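Local coordinates for oxidoreductase, short chain dehydrogenase/reductase family protein (PDB 5FYD), which reduces the 7-oxo group of 7-oxo-lithocholate with NADPH to yield ursodeoxycholate, working as a homodimeric 7beta-hydroxysteroid dehydrogenase, at residues A[95-99]-A[152-156]; A[188-194]-A[207-213]. All coordinates share one frame; numbering follows the deposited sequence.

Contact 1: residues A[95-99]-A[152-156]; sequences HSFGK and WNGQY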
loop_
_atom_site.group_PDB
_atom_site.type_symbol
_atom_site.label_atom_id
_atom_site.label_comp_id
_atom_site.label_asym_id
_atom_site.label_seq_id
_atom_site.Cartn_x
_atom_site.Cartn_y
_atom_site.Cartn_z
ATOM N N HIS A 95 1.529 -6.097 -9.606
ATOM C CA HIS A 95 2.000 -4.911 -10.309
ATOM C C HIS A 95 3.242 -4.387 -9.621
ATOM O O HIS A 95 3.585 -4.799 -8.516
ATOM C CB HIS A 95 0.899 -3.850 -10.442
ATOM C CG HIS A 95 0.071 -3.648 -9.205
ATOM N ND1 HIS A 95 0.489 -2.868 -8.149
ATOM C CD2 HIS A 95 -1.170 -4.091 -8.879
ATOM C CE1 HIS A 95 -0.453 -2.844 -7.220
ATOM N NE2 HIS A 95 -1.465 -3.586 -7.633
ATOM N N SER A 96 3.944 -3.516 -10.312
ATOM C CA SER A 96 5.235 -3.058 -9.833
ATOM C C SER A 96 5.521 -1.709 -10.432
ATOM O O SER A 96 5.592 -1.572 -11.644
ATOM C CB SER A 96 6.312 -4.053 -10.238
ATOM O OG SER A 96 7.528 -3.721 -9.595
ATOM N N PHE A 97 5.683 -0.714 -9.568
ATOM C CA PHE A 97 5.938 0.638 -9.998
ATOM C C PHE A 97 7.263 0.726 -10.754
ATOM O O PHE A 97 8.255 0.123 -10.356
ATOM C CB PHE A 97 5.956 1.599 -8.796
ATOM C CG PHE A 97 6.489 2.963 -9.128
ATOM C CD1 PHE A 97 5.697 3.887 -9.795
ATOM C CD2 PHE A 97 7.789 3.320 -8.786
ATOM C CE1 PHE A 97 6.191 5.148 -10.128
ATOM C CE2 PHE A 97 8.283 4.584 -9.106
ATOM C CZ PHE A 97 7.486 5.491 -9.780
ATOM N N GLY A 98 7.247 1.484 -11.838
ATOM C CA GLY A 98 8.433 1.799 -12.611
ATOM C C GLY A 98 8.120 1.929 -14.073
ATOM O O GLY A 98 7.205 1.259 -14.579
ATOM N N LYS A 99 8.860 2.793 -14.768
ATOM C CA LYS A 99 8.856 2.793 -16.222
ATOM C C LYS A 99 9.284 1.411 -16.699
ATOM O O LYS A 99 9.976 0.661 -15.963
ATOM C CB LYS A 99 9.814 3.827 -16.806
ATOM C CG LYS A 99 9.468 5.277 -16.494
ATOM C CD LYS A 99 10.181 6.210 -17.442
ATOM C CE LYS A 99 9.826 7.657 -17.180
ATOM N NZ LYS A 99 10.531 8.557 -18.138
ATOM N N TRP A 152 3.789 4.433 -15.756
ATOM C CA TRP A 152 4.660 4.154 -14.597
ATOM C C TRP A 152 4.326 2.843 -13.861
ATOM O O TRP A 152 4.896 2.542 -12.824
ATOM C CB TRP A 152 4.776 5.366 -13.639
ATOM C CG TRP A 152 5.727 6.439 -14.119
ATOM C CD1 TRP A 152 7.049 6.567 -13.791
ATOM C CD2 TRP A 152 5.445 7.504 -15.040
ATOM N NE1 TRP A 152 7.597 7.646 -14.429
ATOM C CE2 TRP A 152 6.639 8.250 -15.190
ATOM C CE3 TRP A 152 4.290 7.941 -15.698
ATOM C CZ2 TRP A 152 6.718 9.389 -16.007
ATOM C CZ3 TRP A 152 4.372 9.052 -16.526
ATOM C CH2 TRP A 152 5.584 9.769 -16.671
ATOM N N ASN A 153 3.413 2.051 -14.423
ATOM C CA ASN A 153 3.099 0.723 -13.919
ATOM C C ASN A 153 2.421 -0.052 -15.056
ATOM O O ASN A 153 1.351 -0.644 -14.885
ATOM C CB ASN A 153 2.188 0.819 -12.683
ATOM C CG ASN A 153 2.253 -0.416 -11.792
ATOM O OD1 ASN A 153 2.621 -1.499 -12.213
ATOM N ND2 ASN A 153 1.914 -0.235 -10.518
ATOM N N GLY A 154 3.052 -0.005 -16.217
ATOM C CA GLY A 154 2.447 -0.414 -17.487
ATOM C C GLY A 154 1.824 -1.803 -17.503
ATOM O O GLY A 154 0.715 -2.007 -18.043
ATOM N N GLN A 155 2.502 -2.761 -16.879
ATOM C CA GLN A 155 1.965 -4.125 -16.865
ATOM C C GLN A 155 0.696 -4.357 -16.034
ATOM O O GLN A 155 -0.017 -5.350 -16.270
ATOM C CB GLN A 155 3.045 -5.139 -16.484
ATOM C CG GLN A 155 3.683 -5.803 -17.681
ATOM C CD GLN A 155 4.068 -7.243 -17.411
ATOM O OE1 GLN A 155 3.247 -8.140 -17.447
ATOM N NE2 GLN A 155 5.335 -7.463 -17.167
ATOM N N TYR A 156 0.396 -3.470 -15.086
ATOM C CA TYR A 156 -0.875 -3.500 -14.314
ATOM C C TYR A 156 -2.036 -3.463 -15.304
ATOM O O TYR A 156 -2.814 -4.430 -15.425
ATOM C CB TYR A 156 -0.968 -2.285 -13.351
ATOM C CG TYR A 156 -2.069 -2.272 -12.258
ATOM C CD1 TYR A 156 -3.087 -3.213 -12.196
ATOM C CD2 TYR A 156 -2.033 -1.291 -11.250
ATOM C CE1 TYR A 156 -4.038 -3.196 -11.188
ATOM C CE2 TYR A 156 -3.001 -1.241 -10.245
ATOM C CZ TYR A 156 -3.993 -2.199 -10.206
ATOM O OH TYR A 156 -4.943 -2.154 -9.190
#
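H95 and Y156 meet face to face: the two ring centroids lie 4.1 Å apart with planes at 18°, and the side chains run alongside each other in the same direction. H95 CD2 sits over the middle of the tyrosine ring, 3.6 Å from Y156 CZ, whereas Y156 CE2 falls nearer the rim of the imidazole. This overlap depends on H95 chi1 of 42°, which places CG between the backbone N and the carbonyl carbon and lays the imidazole over Y156. A serine in place of Y156 would probably leave that imidazole face without its stacking partner and the histidine ring freer to turn. Two hydrogen bonds lie beside the stack, one from backbone to side chain and one between backbones. S96 N donates to N153 OD1 (3.1 Å), somewhat tilted from the amide's carbonyl plane; the amide stands steeply to the imidazole, and its oxygen also touches H95 CB at 3.4 Å. G98 N gives a nearly straight bond to W152 O (2.8 Å, 175° at the hydrogen). Farther out, the packing is more exposed. F97 and W152 lie side by side with nearly parallel planes, yet slid so far apart that the rings barely overlap; F97 CE1 makes an apolar approach to W152 CB at 3.8 Å. Alongside the indole, the extended chain of K99 brings CE to 3.5 Å from W152 NE1. P192 and S196 of the second subunit pack on F97 and H95. Y156 is the probable proton acceptor, close to S143 and K160. Loop 95-99 thus packs against the start of the active-site helix 154-173, which carries the tyrosine and lysine of the YxxxK motif of short-chain dehydrogenases.

Contact 2: residues A[188-194]-A[207-213]; sequences TTLTPSL and VMKIALT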
loop_
_atom_site.group_PDB
_atom_site.type_symbol
_atom_site.label_atom_id
_atom_site.label_comp_id
_atom_site.label_asym_id
_atom_site.label_seq_id
_atom_site.Cartn_x
_atom_site.Cartn_y
_atom_site.Cartn_z
ATOM N N THR A 188 -10.884 1.850 -7.365
ATOM C CA THR A 188 -10.278 1.905 -6.048
ATOM C C THR A 188 -11.183 1.211 -5.030
ATOM O O THR A 188 -12.379 1.487 -4.962
ATOM C CB THR A 188 -9.990 3.366 -5.702
ATOM O OG1 THR A 188 -9.149 3.890 -6.738
ATOM C CG2 THR A 188 -9.331 3.496 -4.357
ATOM N N THR A 189 -10.602 0.259 -4.313
ATOM C CA THR A 189 -11.322 -0.639 -3.437
ATOM C C THR A 189 -10.715 -0.538 -2.033
ATOM O O THR A 189 -9.504 -0.443 -1.889
ATOM C CB THR A 189 -11.202 -2.088 -3.946
ATOM O OG1 THR A 189 -11.671 -2.169 -5.309
ATOM C CG2 THR A 189 -11.995 -3.032 -3.069
ATOM N N LEU A 190 -11.569 -0.544 -1.024
ATOM C CA LEU A 190 -11.128 -0.433 0.366
ATOM C C LEU A 190 -10.454 -1.736 0.792
ATOM O O LEU A 190 -11.102 -2.769 0.916
ATOM C CB LEU A 190 -12.320 -0.121 1.257
ATOM C CG LEU A 190 -12.098 0.090 2.762
ATOM C CD1 LEU A 190 -11.332 1.374 3.028
ATOM C CD2 LEU A 190 -13.443 0.110 3.467
ATOM N N THR A 191 -9.139 -1.676 0.954
ATOM C CA THR A 191 -8.324 -2.791 1.419
ATOM C C THR A 191 -7.451 -2.284 2.576
ATOM O O THR A 191 -7.422 -1.066 2.843
ATOM C CB THR A 191 -7.456 -3.340 0.269
ATOM O OG1 THR A 191 -6.635 -2.296 -0.268
ATOM C CG2 THR A 191 -8.337 -3.899 -0.849
ATOM N N PRO A 192 -6.759 -3.204 3.290
ATOM C CA PRO A 192 -5.752 -2.727 4.254
ATOM C C PRO A 192 -4.566 -2.098 3.524
ATOM O O PRO A 192 -3.981 -1.134 4.016
ATOM C CB PRO A 192 -5.333 -3.995 5.020
ATOM C CG PRO A 192 -6.218 -5.102 4.540
ATOM C CD PRO A 192 -6.830 -4.679 3.242
ATOM N N SER A 193 -4.218 -2.673 2.371
ATOM C CA SER A 193 -3.330 -2.047 1.386
ATOM C C SER A 193 -3.636 -0.544 1.241
ATOM O O SER A 193 -2.738 0.288 1.406
ATOM C CB SER A 193 -3.460 -2.752 0.024
ATOM O OG SER A 193 -2.214 -2.846 -0.635
ATOM N N LEU A 194 -4.904 -0.211 0.974
ATOM C CA LEU A 194 -5.315 1.181 0.789
ATOM C C LEU A 194 -5.270 1.972 2.095
ATOM O O LEU A 194 -4.589 2.989 2.154
ATOM C CB LEU A 194 -6.715 1.290 0.167
ATOM C CG LEU A 194 -7.206 2.716 -0.113
ATOM C CD1 LEU A 194 -6.260 3.446 -1.057
ATOM C CD2 LEU A 194 -8.626 2.703 -0.663
ATOM N N VAL A 207 -11.061 9.837 -0.744
ATOM C CA VAL A 207 -10.920 8.526 -1.382
ATOM C C VAL A 207 -12.161 7.628 -1.166
ATOM O O VAL A 207 -12.527 6.884 -2.077
ATOM C CB VAL A 207 -9.596 7.830 -0.945
ATOM C CG1 VAL A 207 -9.518 6.382 -1.429
ATOM C CG2 VAL A 207 -8.393 8.613 -1.468
ATOM N N MET A 208 -12.811 7.716 0.004
ATOM C CA MET A 208 -14.038 6.919 0.297
ATOM C C MET A 208 -15.304 7.331 -0.469
ATOM O O MET A 208 -16.226 6.521 -0.611
ATOM C CB MET A 208 -14.359 6.885 1.803
ATOM C CG MET A 208 -13.901 5.620 2.513
ATOM S SD MET A 208 -14.578 4.078 1.829
ATOM C CE MET A 208 -16.344 4.260 2.095
ATOM N N LYS A 209 -15.363 8.573 -0.946
ATOM C CA LYS A 209 -16.436 8.991 -1.863
ATOM C C LYS A 209 -16.450 8.154 -3.155
ATOM O O LYS A 209 -17.496 8.026 -3.797
ATOM C CB LYS A 209 -16.346 10.498 -2.193
ATOM C CG LYS A 209 -17.068 11.402 -1.196
ATOM C CD LYS A 209 -16.562 12.840 -1.238
ATOM C CE LYS A 209 -17.401 13.752 -0.354
ATOM N NZ LYS A 209 -16.615 14.907 0.162
ATOM N N ILE A 210 -15.293 7.594 -3.523
ATOM C CA ILE A 210 -15.164 6.757 -4.722
ATOM C C ILE A 210 -14.529 5.373 -4.500
ATOM O O ILE A 210 -14.232 4.683 -5.480
ATOM C CB ILE A 210 -14.424 7.523 -5.856
ATOM C CG1 ILE A 210 -12.985 7.902 -5.463
ATOM C CG2 ILE A 210 -15.207 8.776 -6.240
ATOM C CD1 ILE A 210 -11.940 6.849 -5.761
ATOM N N ALA A 211 -14.315 4.961 -3.246
ATOM C CA ALA A 211 -13.878 3.585 -2.955
ATOM C C ALA A 211 -15.062 2.698 -2.603
ATOM O O ALA A 211 -15.955 3.099 -1.858
ATOM C CB ALA A 211 -12.855 3.551 -1.835
ATOM N N LEU A 212 -15.059 1.480 -3.144
ATOM C CA LEU A 212 -16.076 0.494 -2.830
ATOM C C LEU A 212 -15.481 -0.508 -1.867
ATOM O O LEU A 212 -14.283 -0.704 -1.851
ATOM C CB LEU A 212 -16.513 -0.243 -4.109
ATOM C CG LEU A 212 -17.008 0.641 -5.253
ATOM C CD1 LEU A 212 -17.206 -0.215 -6.496
ATOM C CD2 LEU A 212 -18.300 1.361 -4.883
ATOM N N THR A 213 -16.321 -1.150 -1.075
ATOM C CA THR A 213 -15.869 -2.270 -0.252
ATOM C C THR A 213 -15.766 -3.534 -1.097
ATOM O O THR A 213 -16.484 -3.679 -2.099
ATOM C CB THR A 213 -16.787 -2.562 0.930
ATOM O OG1 THR A 213 -18.025 -3.128 0.474
ATOM C CG2 THR A 213 -17.026 -1.284 1.768
HETATM O O HOH W 1 -12.729 3.911 -8.078
#
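V207 and L194 reach toward each other tip to tip, V207 CG1 to L194 CD2 at 3.9 Å, where the chain folds back on itself after strand 179-186 of the Rossmann fold; farther along, a single beta bridge pairs T189 with L212. CG1 of V207, anti to the backbone N (chi1 172°), also meets T188 CG2, the two side chains crossing at about a right angle. L198 of the second subunit packs on T188, L194 and V207 alike. M208, poorly ordered, brings SD only loosely toward L190 CD1 at 4.4 Å. I210 sends CD1 to T188 CB at 4.0 Å, while its carbonyl oxygen shares a water with the backbone N of T188. The hydroxyl of T188 is bonded instead to the backbone of G200 and G201 of the second subunit, which joins this turn to the dimer interface. At A211 the backbone comes close: A211 CA makes a CH-O contact to T188 O at 3.3 Å, and the methyl also lies by that oxygen, with L194 CD2 at the limit of contact. L212 is gripped from both ends of its backbone. Its N-H bonds to T188 O, L212 N lying 3.2 Å from that oxygen, and L212 O receives L190 N at 2.8 Å in a nearly straight bond. T189 CG2 touches L212 O as well, and beyond this bridge T189 lies close to V20 of the NADP(+) site. T213 stands at the N-cap of helix 214-224, its OG1 accepting from E216 N. Across the contact its methyl approaches L190, T213 CG2 lying 4.2 Å from L190 CD2.

Overall arrangement
From the N terminus, the chain passes strand 85-90 and enters the loop holding 95-99; contact 1 then closes a loop of 52 intervening residues, spanning helix 105-132 and strand 136-143, at the start of helix 154-173. The chain next runs through that helix and strand 179-186 before contact 2 opens, closing a much shorter excursion of 12 residues that includes most of helix 202-208. The two are in series, neither crossing nor enclosing the other. The centres of contacts 1 and 2 are about 20 Å apart, and they do not touch. Contact 1 joins a loop to the active-site helix, contact 2 ties the segment after strand 179-186 to the one leading into helix 214-224, and both meet the second subunit.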